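PDB 5T3U: PTS system, IIA component, which probably serves as the IIA phosphocarrier of a mannose-family phosphotransferase system linked to fucose utilization, relaying phosphate during sugar uptake. Local coordinates for residues 9-14 against 109-114; 24-29 against 102-107; 38-43 against 62-67; 71-76 against 94-99. One frame throughout, in Å; residues are numbered along the deposited sequence.

Interaction 1 (9-14 against 109-114)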
loop_
_atom_site.group_PDB
_atom_site.type_symbol
_atom_site.label_atom_id
_atom_site.label_comp_id
_atom_site.label_asym_id
_atom_site.label_seq_id
_atom_site.Cartn_x
_atom_site.Cartn_y
_atom_site.Cartn_z
ATOM N N ARG A 9 -18.217 5.561 10.965
ATOM C CA ARG A 9 -16.933 4.867 10.871
ATOM C C ARG A 9 -15.831 5.863 10.537
ATOM O O ARG A 9 -15.940 6.576 9.546
ATOM C CB ARG A 9 -17.039 3.830 9.743
ATOM C CG ARG A 9 -15.991 2.746 9.692
ATOM C CD ARG A 9 -16.440 1.613 8.812
ATOM N NE ARG A 9 -17.798 1.214 9.134
ATOM C CZ ARG A 9 -18.835 1.385 8.327
ATOM N NH1 ARG A 9 -18.651 1.918 7.121
ATOM N NH2 ARG A 9 -20.054 1.017 8.730
ATOM N N GLY A 10 -14.805 5.918 11.382
ATOM C CA GLY A 10 -13.563 6.663 11.120
ATOM C C GLY A 10 -12.439 5.729 10.672
ATOM O O GLY A 10 -12.535 4.495 10.811
ATOM N N ILE A 11 -11.384 6.284 10.097
ATOM C CA ILE A 11 -10.319 5.431 9.594
ATOM C C ILE A 11 -9.014 6.006 10.041
ATOM O O ILE A 11 -8.741 7.167 9.805
ATOM C CB ILE A 11 -10.336 5.301 8.024
ATOM C CG1 ILE A 11 -11.659 4.714 7.505
ATOM C CG2 ILE A 11 -9.123 4.440 7.495
ATOM C CD1 ILE A 11 -11.799 4.868 5.997
ATOM N N LEU A 12 -8.195 5.200 10.696
ATOM C CA LEU A 12 -6.832 5.627 10.945
ATOM C C LEU A 12 -5.884 4.775 10.101
ATOM O O LEU A 12 -5.942 3.546 10.161
ATOM C CB LEU A 12 -6.473 5.476 12.423
ATOM C CG LEU A 12 -5.023 5.772 12.819
ATOM C CD1 LEU A 12 -4.600 7.243 12.574
ATOM C CD2 LEU A 12 -4.819 5.393 14.261
ATOM N N VAL A 13 -5.021 5.423 9.327
ATOM C CA VAL A 13 -4.072 4.684 8.492
ATOM C C VAL A 13 -2.733 4.898 9.147
ATOM O O VAL A 13 -2.273 6.054 9.253
ATOM C CB VAL A 13 -3.972 5.253 7.055
ATOM C CG1 VAL A 13 -3.231 4.303 6.157
ATOM C CG2 VAL A 13 -5.340 5.556 6.476
ATOM N N ALA A 14 -2.090 3.813 9.571
ATOM C CA ALA A 14 -0.834 3.950 10.320
ATOM C C ALA A 14 0.276 3.074 9.762
ATOM O O ALA A 14 0.026 1.961 9.376
ATOM C CB ALA A 14 -1.064 3.613 11.787
ATOM N N GLU A 109 -12.025 1.745 -0.784
ATOM C CA GLU A 109 -13.332 1.174 -0.504
ATOM C C GLU A 109 -13.854 1.570 0.885
ATOM O O GLU A 109 -15.043 1.839 1.055
ATOM C CB GLU A 109 -13.259 -0.364 -0.589
ATOM C CG GLU A 109 -14.537 -1.086 -0.126
ATOM C CD GLU A 109 -15.811 -0.592 -0.834
ATOM O OE1 GLU A 109 -15.751 -0.218 -2.036
ATOM O OE2 GLU A 109 -16.883 -0.575 -0.181
ATOM N N LEU A 110 -12.975 1.531 1.890
ATOM C CA LEU A 110 -13.370 1.935 3.246
ATOM C C LEU A 110 -13.753 3.411 3.285
ATOM O O LEU A 110 -14.740 3.781 3.949
ATOM C CB LEU A 110 -12.274 1.605 4.256
ATOM C CG LEU A 110 -12.149 0.100 4.543
ATOM C CD1 LEU A 110 -10.945 -0.251 5.448
ATOM C CD2 LEU A 110 -13.487 -0.482 5.106
ATOM N N ILE A 111 -13.031 4.267 2.563
ATOM C CA ILE A 111 -13.460 5.690 2.550
ATOM C C ILE A 111 -14.831 5.850 1.857
ATOM O O ILE A 111 -15.743 6.496 2.398
ATOM C CB ILE A 111 -12.414 6.646 1.957
ATOM C CG1 ILE A 111 -11.157 6.682 2.821
ATOM C CG2 ILE A 111 -12.990 8.098 1.868
ATOM C CD1 ILE A 111 -9.925 7.387 2.134
ATOM N N SER A 112 -14.996 5.208 0.700
ATOM C CA SER A 112 -16.240 5.318 -0.082
ATOM C C SER A 112 -17.474 4.845 0.662
ATOM O O SER A 112 -18.588 5.290 0.360
ATOM C CB SER A 112 -16.124 4.536 -1.398
ATOM O OG SER A 112 -14.997 5.009 -2.105
ATOM N N SER A 113 -17.281 3.931 1.614
ATOM C CA SER A 113 -18.389 3.287 2.312
ATOM C C SER A 113 -18.511 3.714 3.790
ATOM O O SER A 113 -19.293 3.122 4.555
ATOM C CB SER A 113 -18.280 1.765 2.181
ATOM O OG SER A 113 -17.121 1.274 2.849
ATOM N N TYR A 114 -17.784 4.759 4.191
ATOM C CA TYR A 114 -17.757 5.087 5.620
ATOM C C TYR A 114 -19.029 5.756 6.197
ATOM O O TYR A 114 -19.122 5.994 7.412
ATOM C CB TYR A 114 -16.467 5.786 6.045
ATOM C CG TYR A 114 -16.157 7.188 5.524
ATOM C CD1 TYR A 114 -17.117 7.994 4.901
ATOM C CD2 TYR A 114 -14.874 7.712 5.693
ATOM C CE1 TYR A 114 -16.793 9.291 4.467
ATOM C CE2 TYR A 114 -14.543 8.962 5.263
ATOM C CZ TYR A 114 -15.500 9.756 4.653
ATOM O OH TYR A 114 -15.126 11.012 4.232
HETATM O O HOH W 1 -16.347 1.978 5.445
#

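Interaction 2 (24-29 against 102-107)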
loop_
_atom_site.group_PDB
_atom_site.type_symbol
_atom_site.label_atom_id
_atom_site.label_comp_id
_atom_site.label_asym_id
_atom_site.label_seq_id
_atom_site.Cartn_x
_atom_site.Cartn_y
_atom_site.Cartn_z
ATOM N N LEU A 24 -3.131 7.855 1.793
ATOM C CA LEU A 24 -4.313 8.723 1.882
ATOM C C LEU A 24 -4.359 9.711 0.745
ATOM O O LEU A 24 -5.401 9.894 0.160
ATOM C CB LEU A 24 -4.387 9.497 3.203
ATOM C CG LEU A 24 -5.658 10.364 3.370
ATOM C CD1 LEU A 24 -7.016 9.583 3.166
ATOM C CD2 LEU A 24 -5.647 11.056 4.746
ATOM N N MET A 25 -3.237 10.376 0.483
ATOM C CA MET A 25 -3.096 11.349 -0.608
ATOM C C MET A 25 -3.589 10.723 -1.915
ATOM O O MET A 25 -4.439 11.288 -2.603
ATOM C CB MET A 25 -1.614 11.752 -0.739
ATOM C CG MET A 25 -1.326 12.793 -1.756
ATOM S SD MET A 25 -1.166 12.151 -3.470
ATOM C CE MET A 25 -0.657 13.720 -4.218
ATOM N N THR A 26 -3.101 9.520 -2.208
ATOM C CA THR A 26 -3.498 8.796 -3.419
ATOM C C THR A 26 -4.975 8.428 -3.389
ATOM O O THR A 26 -5.675 8.589 -4.393
ATOM C CB THR A 26 -2.644 7.555 -3.587
ATOM O OG1 THR A 26 -1.299 7.968 -3.840
ATOM C CG2 THR A 26 -3.133 6.676 -4.738
ATOM N N ALA A 27 -5.466 7.942 -2.245
ATOM C CA ALA A 27 -6.879 7.579 -2.137
ATOM C C ALA A 27 -7.782 8.787 -2.408
ATOM O O ALA A 27 -8.846 8.630 -3.005
ATOM C CB ALA A 27 -7.215 6.937 -0.739
ATOM N N GLU A 28 -7.336 9.981 -1.990
ATOM C CA GLU A 28 -8.120 11.205 -2.165
ATOM C C GLU A 28 -8.201 11.624 -3.633
ATOM O O GLU A 28 -9.142 12.341 -4.034
ATOM C CB GLU A 28 -7.587 12.334 -1.278
ATOM C CG GLU A 28 -7.836 12.053 0.222
ATOM C CD GLU A 28 -7.153 13.023 1.149
ATOM O OE1 GLU A 28 -5.979 13.390 0.908
ATOM O OE2 GLU A 28 -7.782 13.409 2.151
ATOM N N MET A 29 -7.248 11.145 -4.436
ATOM C CA MET A 29 -7.295 11.397 -5.880
ATOM C C MET A 29 -8.471 10.659 -6.488
ATOM O O MET A 29 -8.986 11.068 -7.526
ATOM C CB MET A 29 -5.996 10.998 -6.557
ATOM C CG MET A 29 -4.845 11.941 -6.235
ATOM S SD MET A 29 -3.281 11.455 -6.998
ATOM C CE MET A 29 -3.708 11.625 -8.739
ATOM N N PHE A 102 -2.573 -3.432 4.358
ATOM C CA PHE A 102 -3.509 -2.724 3.480
ATOM C C PHE A 102 -2.913 -2.273 2.143
ATOM O O PHE A 102 -1.700 -2.023 2.031
ATOM C CB PHE A 102 -4.152 -1.510 4.194
ATOM C CG PHE A 102 -3.267 -0.281 4.283
ATOM C CD1 PHE A 102 -2.450 -0.067 5.393
ATOM C CD2 PHE A 102 -3.295 0.687 3.289
ATOM C CE1 PHE A 102 -1.628 1.091 5.487
ATOM C CE2 PHE A 102 -2.485 1.827 3.365
ATOM C CZ PHE A 102 -1.653 2.032 4.476
ATOM N N ASN A 103 -3.790 -2.108 1.160
ATOM C CA ASN A 103 -3.417 -1.606 -0.151
ATOM C C ASN A 103 -4.363 -0.455 -0.535
ATOM O O ASN A 103 -5.241 -0.084 0.242
ATOM C CB ASN A 103 -3.396 -2.751 -1.192
ATOM C CG ASN A 103 -4.714 -3.481 -1.289
ATOM O OD1 ASN A 103 -5.707 -3.063 -0.674
ATOM N ND2 ASN A 103 -4.749 -4.580 -2.066
ATOM N N ILE A 104 -4.155 0.153 -1.697
ATOM C CA ILE A 104 -5.002 1.283 -2.096
ATOM C C ILE A 104 -6.464 0.833 -2.255
ATOM O O ILE A 104 -7.358 1.492 -1.763
ATOM C CB ILE A 104 -4.410 2.028 -3.326
ATOM C CG1 ILE A 104 -3.358 3.016 -2.848
ATOM C CG2 ILE A 104 -5.503 2.755 -4.206
ATOM C CD1 ILE A 104 -3.886 4.195 -2.042
ATOM N N PRO A 105 -6.714 -0.330 -2.888
ATOM C CA PRO A 105 -8.125 -0.765 -3.006
ATOM C C PRO A 105 -8.907 -0.868 -1.681
ATOM O O PRO A 105 -10.078 -0.461 -1.643
ATOM C CB PRO A 105 -8.001 -2.142 -3.653
ATOM C CG PRO A 105 -6.762 -2.006 -4.534
ATOM C CD PRO A 105 -5.814 -1.221 -3.660
ATOM N N LEU A 106 -8.292 -1.413 -0.622
ATOM C CA LEU A 106 -8.910 -1.410 0.708
ATOM C C LEU A 106 -9.211 0.007 1.205
ATOM O O LEU A 106 -10.351 0.307 1.616
ATOM C CB LEU A 106 -8.021 -2.135 1.732
ATOM C CG LEU A 106 -8.632 -2.342 3.159
ATOM C CD1 LEU A 106 -9.985 -3.038 3.165
ATOM C CD2 LEU A 106 -7.654 -3.136 4.021
ATOM N N LEU A 107 -8.201 0.887 1.164
ATOM C CA LEU A 107 -8.364 2.247 1.693
ATOM C C LEU A 107 -9.468 2.989 0.939
ATOM O O LEU A 107 -10.385 3.531 1.552
ATOM C CB LEU A 107 -7.036 3.040 1.701
ATOM C CG LEU A 107 -7.148 4.485 2.259
ATOM C CD1 LEU A 107 -7.830 4.545 3.666
ATOM C CD2 LEU A 107 -5.774 5.206 2.269
#

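Interaction 3 (38-43 against 62-67)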
loop_
_atom_site.group_PDB
_atom_site.type_symbol
_atom_site.label_atom_id
_atom_site.label_comp_id
_atom_site.label_asym_id
_atom_site.label_seq_id
_atom_site.Cartn_x
_atom_site.Cartn_y
_atom_site.Cartn_z
ATOM N N ARG A 38 -12.909 12.288 10.284
ATOM C CA ARG A 38 -13.271 10.986 9.664
ATOM C C ARG A 38 -12.064 10.109 9.340
ATOM O O ARG A 38 -12.141 8.895 9.422
ATOM C CB ARG A 38 -14.064 11.168 8.360
ATOM C CG ARG A 38 -15.266 12.047 8.441
ATOM C CD ARG A 38 -16.289 11.556 9.465
ATOM N NE ARG A 38 -16.711 10.157 9.288
ATOM C CZ ARG A 38 -17.666 9.740 8.454
ATOM N NH1 ARG A 38 -18.302 10.596 7.665
ATOM N NH2 ARG A 38 -17.984 8.445 8.393
ATOM N N VAL A 39 -10.964 10.724 8.928
ATOM C CA VAL A 39 -9.773 10.000 8.479
ATOM C C VAL A 39 -8.519 10.682 8.937
ATOM O O VAL A 39 -8.385 11.922 8.851
ATOM C CB VAL A 39 -9.713 9.857 6.910
ATOM C CG1 VAL A 39 -8.492 9.013 6.491
ATOM C CG2 VAL A 39 -11.002 9.228 6.372
ATOM N N ARG A 40 -7.602 9.868 9.454
ATOM C CA ARG A 40 -6.295 10.364 9.907
ATOM C C ARG A 40 -5.178 9.425 9.506
ATOM O O ARG A 40 -5.408 8.235 9.287
ATOM C CB ARG A 40 -6.293 10.529 11.440
ATOM C CG ARG A 40 -7.157 11.719 11.885
ATOM C CD ARG A 40 -7.027 11.940 13.396
ATOM N NE ARG A 40 -8.150 12.745 13.868
ATOM C CZ ARG A 40 -8.230 13.283 15.084
ATOM N NH1 ARG A 40 -7.237 13.120 15.957
ATOM N NH2 ARG A 40 -9.298 14.009 15.404
ATOM N N THR A 41 -3.961 9.947 9.453
ATOM C CA THR A 41 -2.813 9.075 9.276
ATOM C C THR A 41 -1.787 9.266 10.383
ATOM O O THR A 41 -1.734 10.320 11.015
ATOM C CB THR A 41 -2.116 9.311 7.912
ATOM O OG1 THR A 41 -1.471 10.588 7.915
ATOM C CG2 THR A 41 -3.133 9.248 6.793
ATOM N N LEU A 42 -0.947 8.260 10.587
ATOM C CA LEU A 42 0.173 8.406 11.515
ATOM C C LEU A 42 1.350 7.601 10.999
ATOM O O LEU A 42 1.199 6.426 10.690
ATOM C CB LEU A 42 -0.239 7.899 12.904
ATOM C CG LEU A 42 0.693 8.180 14.083
ATOM C CD1 LEU A 42 0.878 9.710 14.258
ATOM C CD2 LEU A 42 0.072 7.553 15.367
ATOM N N GLY A 43 2.524 8.230 10.926
ATOM C CA GLY A 43 3.740 7.536 10.543
ATOM C C GLY A 43 4.750 7.495 11.676
ATOM O O GLY A 43 4.986 8.501 12.323
ATOM N N ASP A 62 -8.774 7.436 19.894
ATOM C CA ASP A 62 -9.723 8.017 20.857
ATOM C C ASP A 62 -10.477 9.196 20.256
ATOM O O ASP A 62 -11.704 9.273 20.345
ATOM C CB ASP A 62 -8.988 8.497 22.122
ATOM C CG ASP A 62 -8.466 7.356 22.975
ATOM O OD1 ASP A 62 -8.924 6.202 22.814
ATOM O OD2 ASP A 62 -7.605 7.615 23.849
ATOM N N GLU A 63 -9.749 10.108 19.633
ATOM C CA GLU A 63 -10.381 11.279 19.031
ATOM C C GLU A 63 -11.300 10.970 17.853
ATOM O O GLU A 63 -12.318 11.629 17.651
ATOM C CB GLU A 63 -9.337 12.331 18.674
ATOM C CG GLU A 63 -8.819 13.023 19.926
ATOM C CD GLU A 63 -7.516 13.763 19.707
ATOM O OE1 GLU A 63 -6.689 13.745 20.647
ATOM O OE2 GLU A 63 -7.314 14.352 18.615
ATOM N N LEU A 64 -10.972 9.926 17.105
ATOM C CA LEU A 64 -11.819 9.496 16.015
ATOM C C LEU A 64 -13.090 8.900 16.605
ATOM O O LEU A 64 -14.167 9.079 16.048
ATOM C CB LEU A 64 -11.064 8.538 15.068
ATOM C CG LEU A 64 -10.152 9.232 14.023
ATOM C CD1 LEU A 64 -9.270 8.228 13.245
ATOM C CD2 LEU A 64 -10.954 10.113 13.029
ATOM N N LEU A 65 -12.978 8.216 17.741
ATOM C CA LEU A 65 -14.174 7.677 18.419
ATOM C C LEU A 65 -15.127 8.735 19.006
ATOM O O LEU A 65 -16.321 8.428 19.275
ATOM C CB LEU A 65 -13.827 6.591 19.459
ATOM C CG LEU A 65 -13.315 5.229 18.956
ATOM C CD1 LEU A 65 -12.563 4.482 20.081
ATOM C CD2 LEU A 65 -14.431 4.360 18.356
ATOM N N ASP A 66 -14.644 9.966 19.170
ATOM C CA ASP A 66 -15.529 11.044 19.611
ATOM C C ASP A 66 -16.524 11.413 18.530
ATOM O O ASP A 66 -17.568 11.974 18.843
ATOM C CB ASP A 66 -14.770 12.314 20.001
ATOM C CG ASP A 66 -13.902 12.134 21.211
ATOM O OD1 ASP A 66 -14.269 11.359 22.122
ATOM O OD2 ASP A 66 -12.824 12.788 21.253
ATOM N N SER A 67 -16.176 11.110 17.263
ATOM C CA SER A 67 -16.935 11.537 16.074
ATOM C C SER A 67 -17.470 10.406 15.233
ATOM O O SER A 67 -18.142 10.653 14.230
ATOM C CB SER A 67 -16.025 12.330 15.126
ATOM O OG SER A 67 -15.670 13.565 15.691
HETATM O O HOH W 2 -9.763 15.790 17.492
#

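Interaction 4 (71-76 against 94-99)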
loop_
_atom_site.group_PDB
_atom_site.type_symbol
_atom_site.label_atom_id
_atom_site.label_comp_id
_atom_site.label_asym_id
_atom_site.label_seq_id
_atom_site.Cartn_x
_atom_site.Cartn_y
_atom_site.Cartn_z
ATOM N N VAL A 71 -14.058 2.625 14.577
ATOM C CA VAL A 71 -12.841 3.003 13.850
ATOM C C VAL A 71 -12.181 1.742 13.248
ATOM O O VAL A 71 -12.063 0.708 13.913
ATOM C CB VAL A 71 -11.875 3.800 14.757
ATOM C CG1 VAL A 71 -10.501 4.032 14.080
ATOM C CG2 VAL A 71 -12.490 5.118 15.147
ATOM N N ILE A 72 -11.786 1.824 11.980
ATOM C CA ILE A 72 -10.902 0.831 11.386
ATOM C C ILE A 72 -9.491 1.413 11.352
ATOM O O ILE A 72 -9.260 2.503 10.843
ATOM C CB ILE A 72 -11.401 0.369 9.983
ATOM C CG1 ILE A 72 -12.833 -0.171 10.106
ATOM C CG2 ILE A 72 -10.487 -0.776 9.373
ATOM C CD1 ILE A 72 -13.464 -0.468 8.776
ATOM N N VAL A 73 -8.570 0.696 11.980
ATOM C CA VAL A 73 -7.163 0.988 11.917
ATOM C C VAL A 73 -6.573 0.133 10.790
ATOM O O VAL A 73 -6.711 -1.112 10.788
ATOM C CB VAL A 73 -6.456 0.652 13.269
ATOM C CG1 VAL A 73 -4.967 0.979 13.208
ATOM C CG2 VAL A 73 -7.108 1.410 14.429
ATOM N N LEU A 74 -5.938 0.800 9.833
ATOM C CA LEU A 74 -5.181 0.108 8.775
ATOM C C LEU A 74 -3.712 0.226 9.110
ATOM O O LEU A 74 -3.213 1.335 9.353
ATOM C CB LEU A 74 -5.456 0.728 7.410
ATOM C CG LEU A 74 -6.913 0.742 6.930
ATOM C CD1 LEU A 74 -6.966 1.346 5.510
ATOM C CD2 LEU A 74 -7.580 -0.645 6.988
ATOM N N THR A 75 -3.021 -0.910 9.168
ATOM C CA THR A 75 -1.581 -0.875 9.424
ATOM C C THR A 75 -0.802 -1.538 8.270
ATOM O O THR A 75 -1.344 -2.352 7.515
ATOM C CB THR A 75 -1.216 -1.561 10.742
ATOM O OG1 THR A 75 -1.518 -2.947 10.616
ATOM C CG2 THR A 75 -2.003 -0.923 11.957
ATOM N N ASP A 76 0.467 -1.166 8.154
ATOM C CA ASP A 76 1.264 -1.534 6.994
ATOM C C ASP A 76 1.591 -3.020 6.914
ATOM O O ASP A 76 1.489 -3.608 5.844
ATOM C CB ASP A 76 2.523 -0.645 6.852
ATOM C CG ASP A 76 3.339 -0.505 8.155
ATOM O OD1 ASP A 76 2.886 -0.944 9.245
ATOM O OD2 ASP A 76 4.444 0.104 8.074
ATOM N N ASP A 94 -14.322 -3.587 21.005
ATOM C CA ASP A 94 -15.005 -4.043 19.808
ATOM C C ASP A 94 -15.259 -2.952 18.752
ATOM O O ASP A 94 -15.382 -3.268 17.565
ATOM C CB ASP A 94 -16.328 -4.711 20.170
ATOM C CG ASP A 94 -16.146 -6.057 20.870
ATOM O OD1 ASP A 94 -15.034 -6.652 20.841
ATOM O OD2 ASP A 94 -17.139 -6.516 21.467
ATOM N N SER A 95 -15.339 -1.692 19.172
ATOM C CA SER A 95 -15.569 -0.593 18.228
ATOM C C SER A 95 -14.318 -0.286 17.369
ATOM O O SER A 95 -14.379 0.531 16.448
ATOM C CB SER A 95 -15.975 0.663 18.961
ATOM O OG SER A 95 -14.924 1.021 19.831
ATOM N N VAL A 96 -13.199 -0.938 17.667
ATOM C CA VAL A 96 -11.964 -0.688 16.907
ATOM C C VAL A 96 -11.548 -1.948 16.185
ATOM O O VAL A 96 -11.232 -2.954 16.822
ATOM C CB VAL A 96 -10.807 -0.215 17.803
ATOM C CG1 VAL A 96 -9.489 -0.114 16.999
ATOM C CG2 VAL A 96 -11.146 1.124 18.454
ATOM N N ASP A 97 -11.559 -1.886 14.854
ATOM C CA ASP A 97 -11.031 -2.977 14.054
ATOM C C ASP A 97 -9.625 -2.687 13.564
ATOM O O ASP A 97 -9.256 -1.531 13.395
ATOM C CB ASP A 97 -11.952 -3.281 12.871
ATOM C CG ASP A 97 -13.201 -4.005 13.306
ATOM O OD1 ASP A 97 -13.056 -5.087 13.920
ATOM O OD2 ASP A 97 -14.313 -3.472 13.068
ATOM N N ILE A 98 -8.857 -3.756 13.343
ATOM C CA ILE A 98 -7.470 -3.636 12.873
ATOM C C ILE A 98 -7.259 -4.530 11.653
ATOM O O ILE A 98 -7.390 -5.750 11.753
ATOM C CB ILE A 98 -6.434 -4.011 13.976
ATOM C CG1 ILE A 98 -6.708 -3.216 15.277
ATOM C CG2 ILE A 98 -4.987 -3.778 13.430
ATOM C CD1 ILE A 98 -5.954 -3.729 16.488
ATOM N N VAL A 99 -6.960 -3.923 10.500
ATOM C CA VAL A 99 -6.681 -4.693 9.273
ATOM C C VAL A 99 -5.265 -4.345 8.841
ATOM O O VAL A 99 -4.940 -3.173 8.643
ATOM C CB VAL A 99 -7.714 -4.432 8.139
ATOM C CG1 VAL A 99 -7.409 -5.280 6.896
ATOM C CG2 VAL A 99 -9.123 -4.751 8.619
#

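Interaction 1 (9-14 against 109-114)
The guanidinium of R9 offers its edge to the backbone of 109-114: NH1 reaches the carbonyl oxygen S113 O at 2.9 Å, close to the guanidinium plane, but the N-H points well off the oxygen (123°) and the bond is weak. The other flat group, the Y114 ring, has I111 O over one face near the rim, while R9 O and I11 CD1 approach it obliquely and R38 makes a cation-pi contact with it. R9 gets there by a bend at chi3 (-48°), which turns an otherwise extended chain toward the end of the helix. A water makes a second, indirect connection from R9 NH1: it accepts from this nitrogen at 2.8 Å and donates to L110 O and S113 OG; S113 OG in turn bonds back to E109 O. R9 NH2 has its own acceptor, S116 O. Beyond the polar end, I11 CD1 presses on the last helical turn, 3.7 Å from both L110 CB and I111 CG1. The contact seats the C-terminal end of helix 104-112 on the first part of strand 7-16, an inner strand of the parallel sheet, with I72 and L74 of strand 68-75 meeting L110 and helix 19-31 touching I111.

Interaction 2 (24-29 against 102-107)
Apolar contacts between T26, A27, I104 and L107 join the two helices. The side chains of T26 and I104 meet roughly perpendicular, with the methyl CG2 of T26 3.7 Å from I104 CD1. Because T26 CG2 stands opposite the backbone N (OG1 at chi1 -66°), the methyl faces I104. A27 CB meets L107 CD2 at 3.8 Å, and the same leucine methyl also lies 3.8 Å from L24 N, so L107 fits against the backbone of the helix as well as the alanine. At A27 and I104 the backbones are 6.6 Å apart, CA to CA, a close approach that the small alanine side chain permits. In this alpha/beta fold, helices 19-31 and 104-112 lie on the same side of the parallel sheet; the other methyl of L107, CD1, faces the sheet at V13 and L74, and L107 also touches I11. The polar groups find their partners outside the helix-helix contact. N103 is an N-cap: its OD1 accepts from L106 N at 3.1 Å in a nearly straight bond (166°), while ND2 bonds to A127 O and to G101 O of the second subunit. T26 OG1 is held by G22 O and, in the second subunit, by H16 O and F19 N.

Interaction 3 (38-43 against 62-67)
An almost fully stretched R40 side chain, with chi2 at -175° and chi3 at -161°, spans the gap from strand 39-44 to helix 50-65, and E63, extended beyond CG (chi2 163°), brings its carboxylate to meet it. The resulting salt bridge runs from R40 NH1 to E63 OE2 at 2.9 Å. It is essentially straight and lies in the guanidinium plane, yet the guanidinium and carboxylate planes are steeply turned against each other and NH1 sits above the carboxylate plane. A water braces the pair by accepting from R40 NH2 at 2.8 Å and donating to E63 OE2 at 3.1 Å. Further bonds from R40 NE to N36 O and from NH1 to Q60 OE1 fix the rotation of the group. L64 runs alongside the R40 chain, the two pointing opposite ways, L64 CD2 lying 3.9 Å from R40 NE and equally far from R38 C. R38 directs its own charged end to D115. E63 is exposed to solvent, whereas L64 is buried and also touches L12. This is a beta-alpha-beta crossover (strand 39-44, helix 50-65, strand 68-75) that passes over strand 7-16; the last turn of its helix packs back on the start of its first strand.

Interaction 4 (71-76 against 94-99)
D97 O takes the shortest bond of the pairing, from V73 N at 2.7 Å, and it is nearly straight (174°) although the donor lies tilted out of the carbonyl plane. Four more backbone bonds flank it. V71 N donates to S95 O, D97 N to V71 O, V99 N to V73 O and, at the far end, T75 N to V99 O at 3.0 Å. V71 and V73 each use their own N-H and C=O toward the same neighbouring strand, bonding to the residues just before and after the one they pair with (S95 and D97 around V96, D97 and V99 around I98), the regular pattern of parallel strands, which here run 22° from parallel. CA-H groups add to the bonded oxygens: V71 O also receives V96 CA at 3.3 Å, and L74 CA points to V99 O. On the face carrying V71, V73, V96 and I98, V73 CG2 and V96 CG1 approach to 3.8 Å. V73 CG2 is opposite the carbonyl carbon (chi1 -179° for CG1), which places it toward the neighbouring strand. On the face of I72, L74, D97 and V99, L74 and V99 stand next to each other with the same heading, L74 CD2 4.0 Å from V99 CB. T75 OG1 turns to N83 and T100. The strands belong to a beta-alpha-beta unit connected through helix 81-90. Helices 50-65 and 81-90 pack on the V73 face, helices 104-112 and 120-129 on the L74 face; 68-75 also bonds to strand 7-16, while V99 pairs antiparallel with a strand of the second subunit, continuing the sheet across the interface.

In the fold
Placed side by side, the four contacts show how chemistry follows position in an alpha/beta fold. Interaction 4 is the sheet itself, a mostly buried set of backbone bonds with apolar side chains on both faces. Interactions 1 and 2 share helix 104-112: one seats its C-terminal end on strand 7-16 through a mixture of apolar packing, an arginine and a water, while the other joins its first turn to helix 19-31 almost wholly by apolar side chains. Interaction 3 holds helix 50-65, which lies across the sheet from those two helices, and combines a buried leucine, L64, with a salt bridge at the solvent-exposed E63. Interactions 2 and 4 both reach the second subunit; 1 and 3 do not.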